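Major exported protein (Pseudomonas aeruginosa, PDB 3HE1) is a secreted Hcp-family protein that probably serves as a ring-forming tube component or effector of the type VI secretion system. Local coordinates at residues K88-T93 / F168-I173; L104-S109 / A140-I145; D144-M149 / L163-F168. All coordinates share one frame; numbering follows the deposited sequence.

Interaction 1. Residues K88-T93 / F168-I173; sequences KPVVIT and FTYRKI
The ring of Phe168 takes Ile92 at its edge: CG1 of the isoleucine lies near the ring plane, 3.6 Å from Phe168 CE2. The second aromatic, Tyr170, is met obliquely by Val90, whose CG2 comes to 3.4 Å from Tyr170 CE2, the two side chains crossing at about a right angle. With CG1 anti to the backbone N (chi1 175°), Val90 sets CG2 beside that N, on the side where the tyrosine stands. Val90 CG2 is also 4.4 Å from Ile173 CD1. The phenol end of Tyr170 belongs elsewhere, in a hydrogen bond with ND1 of His87, while Trp188 meets its ring edge-to-face.

Val90 and Phe168 form an antiparallel hydrogen-bonded pair, joining the neighbouring strands 86-95 and 162-169 of the Hcp beta barrel. Val90 N gives to Phe168 O over 2.7 Å, and Phe168 N returns to Val90 O over 2.8 Å with the straighter N-H line, 164°. Next to Val90, in an irregular part of strand 86-95, Pro89 lays its ring alongside Thr169, the two pointing the same way. Lacking an N-H, proline is tolerated where the strand is irregular.

Strand 61-71 adds Phe66 to the apolar cluster, and Met29 meets both Ile92 and Phe168. The chemistry thus has two parts: two backbone bonds set the register at one residue pair, and mainly apolar side chains, branched aliphatic and aromatic, fill the buried face, with Tyr170 OH turned to His87.

Interaction 2. Residues L104-S109 / A140-I145; sequences LAALTS and AIIVDI
Leu107 and Ile145 make the tightest apolar contact between the helix and the strand. CD1 of the leucine presses to 3.5 Å from Ile145 CG1, closer than carbons usually sit, as the two side chains slide past each other in opposite directions. The torsion that makes this possible puts Leu107 CG anti to the backbone N (chi1 -175°), carrying the branch out over the strand. Nearer the helix backbone, Leu107 CB rests 4.0 Å from CG2 of Ile142, which crosses the leucine at about a right angle. Ile142 spans two helix residues, because its CD1 reaches 3.8 Å from Ala106 CB; the small alanine is consistent with close packing here. A looser touch, 4.1 Å between Leu104 CD2 and Ile145 CD1, completes the patch.

Helix and strand share no hydrogen bond; the helix's own polar groups are bonded along it. Leu104 O accepts both the backbone N of Thr108 and its OG1, the hydroxyl lying 2.9 Å from Leu104 O and above the carbonyl plane, so Thr108 satisfies its own polar group near the helix end.

Leu103 adds to the same apolar layer, and a second subunit packs Trp175 on Leu104 and Ile72 on Leu107. The segment axes pass 7.4 Å apart at 94°, nearly perpendicular: a short helix laid across an antiparallel sheet, consistent with the Hcp fold, in which a helix flanks a curled beta barrel.

Interaction 3. Residues D144-M149 / L163-F168; sequences DIKDYM and LEDVHF
Lys146 and Asp165 face each other as a hydrogen-bonded pair of two antiparallel strands whose axes lie 4.8 Å apart at 169°. Lys146 N reaches Asp165 O over 3.1 Å, and Asp165 N reaches Lys146 O over 3.0 Å. Tyr148 and Leu163 form a further hydrogen-bonded pair; Asp147-Glu164, a non-hydrogen-bonded pair, lies between the two, and Ile145-Val166, another, follows beyond Lys146-Asp165. This ladder belongs to the Hcp barrel, and strand 144-149 pairs on with a strand of a second subunit, continuing the sheet across the interface.

On the face with Lys146, Tyr148 leans across to the other strand. Its CG stands between the backbone N and the carbonyl carbon (chi1 58°), which turns the ring over Leu163, whose CB lies 3.9 Å from the ring centroid in a CH-pi contact. Tyr148 OH then gives its proton to Asp165 OD1 over 2.7 Å, on the syn side, somewhat tilted out of the carboxylate plane. The same OD1 is hydrogen-bonded to Thr93 OG1, so it is gripped twice. Tyrosine suits this place by joining an apolar ring to a polar end.

On the other face, Ile145 sets CD1 3.6 Å from Val166 CG2. The carboxylates of Asp147 and Glu164 lie nearly coplanar, 23° between their planes, with Asp147 OD1 only 2.6 Å from Glu164 OE1. Glu164 OE2 has a salt bridge to Lys94 NZ and a hydrogen bond with Ser100 OG.

Two acid oxygens this close suggest that one group holds a proton; a raised apparent pKa would be expected for it, and Lys94 may offset the remaining charge.

In the fold
Strand 162-169 is the common element of interactions 1 and 3: strand 86-95 lies along one side of it and strand 140-149 along the other, so the two contacts are neighbouring seams of one antiparallel sheet, and they share Phe168. Interaction 2 uses strand 140-149 through its side chains, with Asp144 and Ile145 common to interaction 3. Interactions 1 and 2 are buried and largely apolar across the contact, the first with two backbone bonds, the second by apolar packing without hydrogen bonds between its segments. Interaction 3 is partly buried and richer in polar and charged groups. Interactions 2 and 3 also reach a second subunit, where strand 140-149 continues the sheet across the interface.

Interaction 1. Residues K88-T93 / F168-I173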
loop_
_atom_site.group_PDB
_atom_site.type_symbol
_atom_site.label_atom_id
_atom_site.label_comp_id
_atom_site.label_asym_id
_atom_site.label_seq_id
_atom_site.Cartn_x
_atom_site.Cartn_y
_atom_site.Cartn_z
ATOM N N LYS A 88 -2.046 16.423 20.268
ATOM C CA LYS A 88 -2.946 15.457 19.639
ATOM C C LYS A 88 -3.267 14.338 20.619
ATOM O O LYS A 88 -2.457 14.049 21.503
ATOM C CB LYS A 88 -2.312 14.852 18.389
ATOM C CG LYS A 88 -1.976 15.868 17.331
ATOM C CD LYS A 88 -3.101 16.850 17.173
ATOM C CE LYS A 88 -2.887 17.749 15.974
ATOM N NZ LYS A 88 -3.735 18.973 16.053
ATOM N N PRO A 89 -4.441 13.695 20.464
ATOM C CA PRO A 89 -4.861 12.696 21.454
ATOM C C PRO A 89 -3.846 11.586 21.571
ATOM O O PRO A 89 -3.175 11.292 20.576
ATOM C CB PRO A 89 -6.165 12.153 20.871
ATOM C CG PRO A 89 -6.681 13.257 20.012
ATOM C CD PRO A 89 -5.454 13.883 19.411
ATOM N N VAL A 90 -3.709 10.992 22.755
ATOM C CA VAL A 90 -2.812 9.848 22.895
ATOM C C VAL A 90 -3.545 8.598 22.442
ATOM O O VAL A 90 -4.735 8.439 22.717
ATOM C CB VAL A 90 -2.269 9.679 24.325
ATOM C CG1 VAL A 90 -1.436 8.397 24.436
ATOM C CG2 VAL A 90 -1.432 10.882 24.705
ATOM N N VAL A 91 -2.836 7.726 21.730
ATOM C CA VAL A 91 -3.475 6.598 21.076
ATOM C C VAL A 91 -2.768 5.296 21.392
ATOM O O VAL A 91 -1.661 5.053 20.922
ATOM C CB VAL A 91 -3.464 6.788 19.568
ATOM C CG1 VAL A 91 -4.445 5.824 18.910
ATOM C CG2 VAL A 91 -3.801 8.227 19.212
ATOM N N ILE A 92 -3.395 4.449 22.190
ATOM C CA ILE A 92 -2.788 3.161 22.492
ATOM C C ILE A 92 -3.544 2.017 21.815
ATOM O O ILE A 92 -4.601 2.211 21.226
ATOM C CB ILE A 92 -2.611 2.929 24.028
ATOM C CG1 ILE A 92 -3.959 2.844 24.750
ATOM C CG2 ILE A 92 -1.810 4.043 24.629
ATOM C CD1 ILE A 92 -4.527 1.424 24.879
ATOM N N THR A 93 -2.973 0.826 21.880
ATOM C CA THR A 93 -3.613 -0.354 21.332
ATOM C C THR A 93 -3.408 -1.481 22.324
ATOM O O THR A 93 -2.331 -1.613 22.903
ATOM C CB THR A 93 -3.034 -0.758 19.947
ATOM O OG1 THR A 93 -3.292 0.278 18.991
ATOM C CG2 THR A 93 -3.669 -2.052 19.450
ATOM N N PHE A 168 -7.112 8.964 24.143
ATOM C CA PHE A 168 -7.313 9.847 25.271
ATOM C C PHE A 168 -6.909 11.269 24.900
ATOM O O PHE A 168 -5.879 11.493 24.265
ATOM C CB PHE A 168 -6.441 9.425 26.448
ATOM C CG PHE A 168 -6.410 7.945 26.709
ATOM C CD1 PHE A 168 -7.148 7.396 27.757
ATOM C CD2 PHE A 168 -5.607 7.104 25.943
ATOM C CE1 PHE A 168 -7.106 6.026 28.030
ATOM C CE2 PHE A 168 -5.560 5.740 26.198
ATOM C CZ PHE A 168 -6.308 5.200 27.251
ATOM N N THR A 169 -7.722 12.234 25.295
ATOM C CA THR A 169 -7.220 13.573 25.458
ATOM C C THR A 169 -6.868 13.675 26.946
ATOM O O THR A 169 -7.019 12.693 27.680
ATOM C CB THR A 169 -8.231 14.632 25.007
ATOM O OG1 THR A 169 -9.395 14.578 25.841
ATOM C CG2 THR A 169 -8.608 14.395 23.538
ATOM N N TYR A 170 -6.367 14.832 27.372
ATOM C CA TYR A 170 -5.848 15.014 28.729
ATOM C C TYR A 170 -5.516 16.478 28.978
ATOM O O TYR A 170 -5.375 17.266 28.048
ATOM C CB TYR A 170 -4.566 14.214 28.918
ATOM C CG TYR A 170 -3.576 14.514 27.827
ATOM C CD1 TYR A 170 -2.811 15.671 27.855
ATOM C CD2 TYR A 170 -3.435 13.659 26.749
ATOM C CE1 TYR A 170 -1.915 15.954 26.844
ATOM C CE2 TYR A 170 -2.544 13.929 25.740
ATOM C CZ TYR A 170 -1.785 15.076 25.788
ATOM O OH TYR A 170 -0.902 15.342 24.765
ATOM N N ARG A 171 -5.380 16.830 30.246
ATOM C CA ARG A 171 -5.039 18.185 30.618
ATOM C C ARG A 171 -3.515 18.335 30.655
ATOM O O ARG A 171 -2.985 19.439 30.573
ATOM C CB ARG A 171 -5.666 18.530 31.972
ATOM C CG ARG A 171 -5.058 19.749 32.651
ATOM C CD ARG A 171 -5.427 19.846 34.134
ATOM N NE ARG A 171 -4.990 18.706 34.951
ATOM C CZ ARG A 171 -3.960 18.725 35.800
ATOM N NH1 ARG A 171 -3.226 19.821 35.943
ATOM N NH2 ARG A 171 -3.662 17.642 36.509
ATOM N N LYS A 172 -2.807 17.218 30.743
ATOM C CA LYS A 172 -1.377 17.294 30.931
ATOM C C LYS A 172 -0.741 15.943 30.764
ATOM O O LYS A 172 -1.331 14.923 31.070
ATOM C CB LYS A 172 -1.071 17.838 32.327
ATOM C CG LYS A 172 0.404 17.997 32.664
ATOM C CD LYS A 172 0.567 18.571 34.066
ATOM C CE LYS A 172 2.020 18.597 34.503
ATOM N NZ LYS A 172 2.146 19.110 35.882
ATOM N N ILE A 173 0.496 15.957 30.306
ATOM C CA ILE A 173 1.211 14.743 30.021
ATOM C C ILE A 173 2.632 14.969 30.454
ATOM O O ILE A 173 3.167 16.073 30.339
ATOM C CB ILE A 173 1.214 14.489 28.535
ATOM C CG1 ILE A 173 2.093 13.289 28.189
ATOM C CG2 ILE A 173 1.692 15.730 27.850
ATOM C CD1 ILE A 173 1.900 12.791 26.762
#

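Interaction 2. Residues L104-S109 / A140-I145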
loop_
_atom_site.group_PDB
_atom_site.type_symbol
_atom_site.label_atom_id
_atom_site.label_comp_id
_atom_site.label_asym_id
_atom_site.label_seq_id
_atom_site.Cartn_x
_atom_site.Cartn_y
_atom_site.Cartn_z
ATOM N N LEU A 104 -15.028 1.193 27.616
ATOM C CA LEU A 104 -16.188 1.652 26.865
ATOM C C LEU A 104 -17.120 2.393 27.804
ATOM O O LEU A 104 -17.578 3.493 27.499
ATOM C CB LEU A 104 -16.907 0.483 26.194
ATOM C CG LEU A 104 -16.053 -0.127 25.080
ATOM C CD1 LEU A 104 -16.282 -1.626 24.928
ATOM C CD2 LEU A 104 -16.267 0.613 23.766
ATOM N N ALA A 105 -17.388 1.806 28.963
ATOM C CA ALA A 105 -18.222 2.498 29.928
ATOM C C ALA A 105 -17.628 3.887 30.102
ATOM O O ALA A 105 -18.330 4.888 29.980
ATOM C CB ALA A 105 -18.267 1.752 31.249
ATOM N N ALA A 106 -16.323 3.935 30.360
ATOM C CA ALA A 106 -15.617 5.199 30.496
ATOM C C ALA A 106 -15.927 6.123 29.316
ATOM O O ALA A 106 -16.381 7.250 29.497
ATOM C CB ALA A 106 -14.110 4.959 30.620
ATOM N N LEU A 107 -15.691 5.630 28.108
ATOM C CA LEU A 107 -15.845 6.436 26.908
ATOM C C LEU A 107 -17.272 6.977 26.815
ATOM O O LEU A 107 -17.483 8.188 26.758
ATOM C CB LEU A 107 -15.504 5.584 25.682
ATOM C CG LEU A 107 -15.445 6.120 24.251
ATOM C CD1 LEU A 107 -15.342 4.932 23.338
ATOM C CD2 LEU A 107 -16.657 6.930 23.878
ATOM N N THR A 108 -18.248 6.072 26.804
ATOM C CA THR A 108 -19.655 6.445 26.627
ATOM C C THR A 108 -20.225 7.223 27.807
ATOM O O THR A 108 -21.287 7.842 27.695
ATOM C CB THR A 108 -20.559 5.213 26.394
ATOM O OG1 THR A 108 -20.331 4.244 27.426
ATOM C CG2 THR A 108 -20.286 4.585 25.036
ATOM N N SER A 109 -19.531 7.175 28.939
ATOM C CA SER A 109 -19.996 7.889 30.117
ATOM C C SER A 109 -19.458 9.307 30.148
ATOM O O SER A 109 -20.012 10.153 30.841
ATOM C CB SER A 109 -19.609 7.157 31.403
ATOM O OG SER A 109 -18.218 7.257 31.654
ATOM N N ALA A 140 -7.387 12.772 32.075
ATOM C CA ALA A 140 -7.615 12.390 30.699
ATOM C C ALA A 140 -9.062 11.986 30.467
ATOM O O ALA A 140 -9.803 11.689 31.402
ATOM C CB ALA A 140 -6.661 11.257 30.302
ATOM N N ILE A 141 -9.461 11.993 29.201
ATOM C CA ILE A 141 -10.811 11.633 28.798
ATOM C C ILE A 141 -10.702 10.720 27.579
ATOM O O ILE A 141 -9.930 11.002 26.662
ATOM C CB ILE A 141 -11.637 12.895 28.477
ATOM C CG1 ILE A 141 -11.890 13.692 29.763
ATOM C CG2 ILE A 141 -12.934 12.511 27.827
ATOM C CD1 ILE A 141 -11.924 15.206 29.596
ATOM N N ILE A 142 -11.431 9.606 27.570
ATOM C CA ILE A 142 -11.378 8.713 26.403
ATOM C C ILE A 142 -12.283 9.202 25.258
ATOM O O ILE A 142 -13.505 9.260 25.405
ATOM C CB ILE A 142 -11.764 7.275 26.767
ATOM C CG1 ILE A 142 -10.979 6.816 27.991
ATOM C CG2 ILE A 142 -11.543 6.342 25.573
ATOM C CD1 ILE A 142 -11.111 5.325 28.257
ATOM N N VAL A 143 -11.693 9.536 24.112
ATOM C CA VAL A 143 -12.454 10.202 23.066
ATOM C C VAL A 143 -12.974 9.290 21.957
ATOM O O VAL A 143 -13.887 9.664 21.231
ATOM C CB VAL A 143 -11.687 11.395 22.486
ATOM C CG1 VAL A 143 -11.782 12.572 23.449
ATOM C CG2 VAL A 143 -10.240 11.026 22.249
ATOM N N ASP A 144 -12.404 8.094 21.837
ATOM C CA ASP A 144 -12.922 7.088 20.919
ATOM C C ASP A 144 -12.223 5.752 21.064
ATOM O O ASP A 144 -11.083 5.663 21.513
ATOM C CB ASP A 144 -12.924 7.552 19.451
ATOM C CG ASP A 144 -11.868 8.592 19.153
ATOM O OD1 ASP A 144 -12.170 9.526 18.385
ATOM O OD2 ASP A 144 -10.741 8.482 19.674
ATOM N N ILE A 145 -12.969 4.702 20.740
ATOM C CA ILE A 145 -12.454 3.336 20.755
ATOM C C ILE A 145 -12.831 2.635 19.451
ATOM O O ILE A 145 -13.874 2.901 18.864
ATOM C CB ILE A 145 -12.947 2.528 21.985
ATOM C CG1 ILE A 145 -12.390 3.126 23.278
ATOM C CG2 ILE A 145 -12.539 1.060 21.880
ATOM C CD1 ILE A 145 -12.602 2.251 24.485
#

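Interaction 3. Residues D144-M149 / L163-F168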
loop_
_atom_site.group_PDB
_atom_site.type_symbol
_atom_site.label_atom_id
_atom_site.label_comp_id
_atom_site.label_asym_id
_atom_site.label_seq_id
_atom_site.Cartn_x
_atom_site.Cartn_y
_atom_site.Cartn_z
ATOM N N ASP A 144 -12.404 8.094 21.837
ATOM C CA ASP A 144 -12.922 7.088 20.919
ATOM C C ASP A 144 -12.223 5.752 21.064
ATOM O O ASP A 144 -11.083 5.663 21.513
ATOM C CB ASP A 144 -12.924 7.552 19.451
ATOM C CG ASP A 144 -11.868 8.592 19.153
ATOM O OD1 ASP A 144 -12.170 9.526 18.385
ATOM O OD2 ASP A 144 -10.741 8.482 19.674
ATOM N N ILE A 145 -12.969 4.702 20.740
ATOM C CA ILE A 145 -12.454 3.336 20.755
ATOM C C ILE A 145 -12.831 2.635 19.451
ATOM O O ILE A 145 -13.874 2.901 18.864
ATOM C CB ILE A 145 -12.947 2.528 21.985
ATOM C CG1 ILE A 145 -12.390 3.126 23.278
ATOM C CG2 ILE A 145 -12.539 1.060 21.880
ATOM C CD1 ILE A 145 -12.602 2.251 24.485
ATOM N N LYS A 146 -11.943 1.773 18.988
ATOM C CA LYS A 146 -12.178 0.967 17.803
ATOM C C LYS A 146 -11.836 -0.480 18.143
ATOM O O LYS A 146 -10.725 -0.783 18.595
ATOM C CB LYS A 146 -11.325 1.458 16.619
ATOM C CG LYS A 146 -10.976 0.365 15.597
ATOM C CD LYS A 146 -10.465 0.938 14.277
ATOM C CE LYS A 146 -10.120 -0.171 13.279
ATOM N NZ LYS A 146 -10.166 0.270 11.847
ATOM N N ASP A 147 -12.811 -1.365 17.966
ATOM C CA ASP A 147 -12.579 -2.791 18.111
ATOM C C ASP A 147 -12.433 -3.401 16.727
ATOM O O ASP A 147 -13.250 -3.140 15.851
ATOM C CB ASP A 147 -13.732 -3.435 18.867
ATOM C CG ASP A 147 -13.656 -3.190 20.360
ATOM O OD1 ASP A 147 -12.562 -2.841 20.865
ATOM O OD2 ASP A 147 -14.693 -3.359 21.031
ATOM N N TYR A 148 -11.392 -4.203 16.524
ATOM C CA TYR A 148 -11.166 -4.833 15.225
ATOM C C TYR A 148 -10.384 -6.141 15.350
ATOM O O TYR A 148 -9.609 -6.300 16.289
ATOM C CB TYR A 148 -10.462 -3.854 14.276
ATOM C CG TYR A 148 -9.130 -3.335 14.769
ATOM C CD1 TYR A 148 -7.952 -3.717 14.144
ATOM C CD2 TYR A 148 -9.045 -2.459 15.852
ATOM C CE1 TYR A 148 -6.725 -3.256 14.577
ATOM C CE2 TYR A 148 -7.807 -1.990 16.302
ATOM C CZ TYR A 148 -6.651 -2.395 15.648
ATOM O OH TYR A 148 -5.407 -1.956 16.044
HETATM N N MSE A 149 -10.596 -7.076 14.418
HETATM C CA MSE A 149 -9.866 -8.355 14.428
HETATM C C MSE A 149 -8.828 -8.487 13.315
HETATM O O MSE A 149 -9.158 -8.407 12.126
HETATM C CB MSE A 149 -10.817 -9.557 14.381
HETATM C CG MSE A 149 -10.197 -10.818 14.963
HETATM SE SE MSE A 149 -11.311 -12.404 14.841
HETATM C CE MSE A 149 -13.028 -11.549 14.569
ATOM N N LEU A 163 -8.223 -7.120 18.764
ATOM C CA LEU A 163 -7.557 -5.843 19.025
ATOM C C LEU A 163 -8.489 -4.693 19.390
ATOM O O LEU A 163 -9.705 -4.788 19.259
ATOM C CB LEU A 163 -6.699 -5.431 17.829
ATOM C CG LEU A 163 -5.430 -6.238 17.568
ATOM C CD1 LEU A 163 -4.645 -5.574 16.461
ATOM C CD2 LEU A 163 -4.604 -6.336 18.839
ATOM N N GLU A 164 -7.895 -3.592 19.829
ATOM C CA GLU A 164 -8.669 -2.501 20.375
ATOM C C GLU A 164 -7.776 -1.290 20.629
ATOM O O GLU A 164 -6.895 -1.318 21.490
ATOM C CB GLU A 164 -9.339 -2.979 21.655
ATOM C CG GLU A 164 -9.978 -1.909 22.499
ATOM C CD GLU A 164 -10.793 -2.509 23.640
ATOM O OE1 GLU A 164 -11.970 -2.879 23.393
ATOM O OE2 GLU A 164 -10.252 -2.614 24.774
ATOM N N ASP A 165 -7.999 -0.239 19.850
ATOM C CA ASP A 165 -7.291 1.023 20.010
ATOM C C ASP A 165 -8.111 1.975 20.851
ATOM O O ASP A 165 -9.304 2.132 20.613
ATOM C CB ASP A 165 -7.075 1.698 18.654
ATOM C CG ASP A 165 -6.374 0.809 17.655
ATOM O OD1 ASP A 165 -5.657 -0.130 18.064
ATOM O OD2 ASP A 165 -6.533 1.073 16.449
ATOM N N VAL A 166 -7.468 2.648 21.799
ATOM C CA VAL A 166 -8.160 3.649 22.608
ATOM C C VAL A 166 -7.465 5.009 22.581
ATOM O O VAL A 166 -6.244 5.080 22.670
ATOM C CB VAL A 166 -8.312 3.183 24.060
ATOM C CG1 VAL A 166 -9.038 4.240 24.882
ATOM C CG2 VAL A 166 -9.054 1.852 24.103
ATOM N N HIS A 167 -8.256 6.077 22.463
ATOM C CA HIS A 167 -7.735 7.444 22.382
ATOM C C HIS A 167 -8.113 8.299 23.575
ATOM O O HIS A 167 -9.282 8.379 23.947
ATOM C CB HIS A 167 -8.262 8.145 21.145
ATOM C CG HIS A 167 -8.099 7.361 19.900
ATOM N ND1 HIS A 167 -7.715 7.927 18.708
ATOM C CD2 HIS A 167 -8.263 6.033 19.651
ATOM C CE1 HIS A 167 -7.661 6.993 17.773
ATOM N NE2 HIS A 167 -7.985 5.834 18.327
ATOM N N PHE A 168 -7.112 8.964 24.143
ATOM C CA PHE A 168 -7.313 9.847 25.271
ATOM C C PHE A 168 -6.909 11.269 24.900
ATOM O O PHE A 168 -5.879 11.493 24.265
ATOM C CB PHE A 168 -6.441 9.425 26.448
ATOM C CG PHE A 168 -6.410 7.945 26.709
ATOM C CD1 PHE A 168 -7.148 7.396 27.757
ATOM C CD2 PHE A 168 -5.607 7.104 25.943
ATOM C CE1 PHE A 168 -7.106 6.026 28.030
ATOM C CE2 PHE A 168 -5.560 5.740 26.198
ATOM C CZ PHE A 168 -6.308 5.200 27.251
#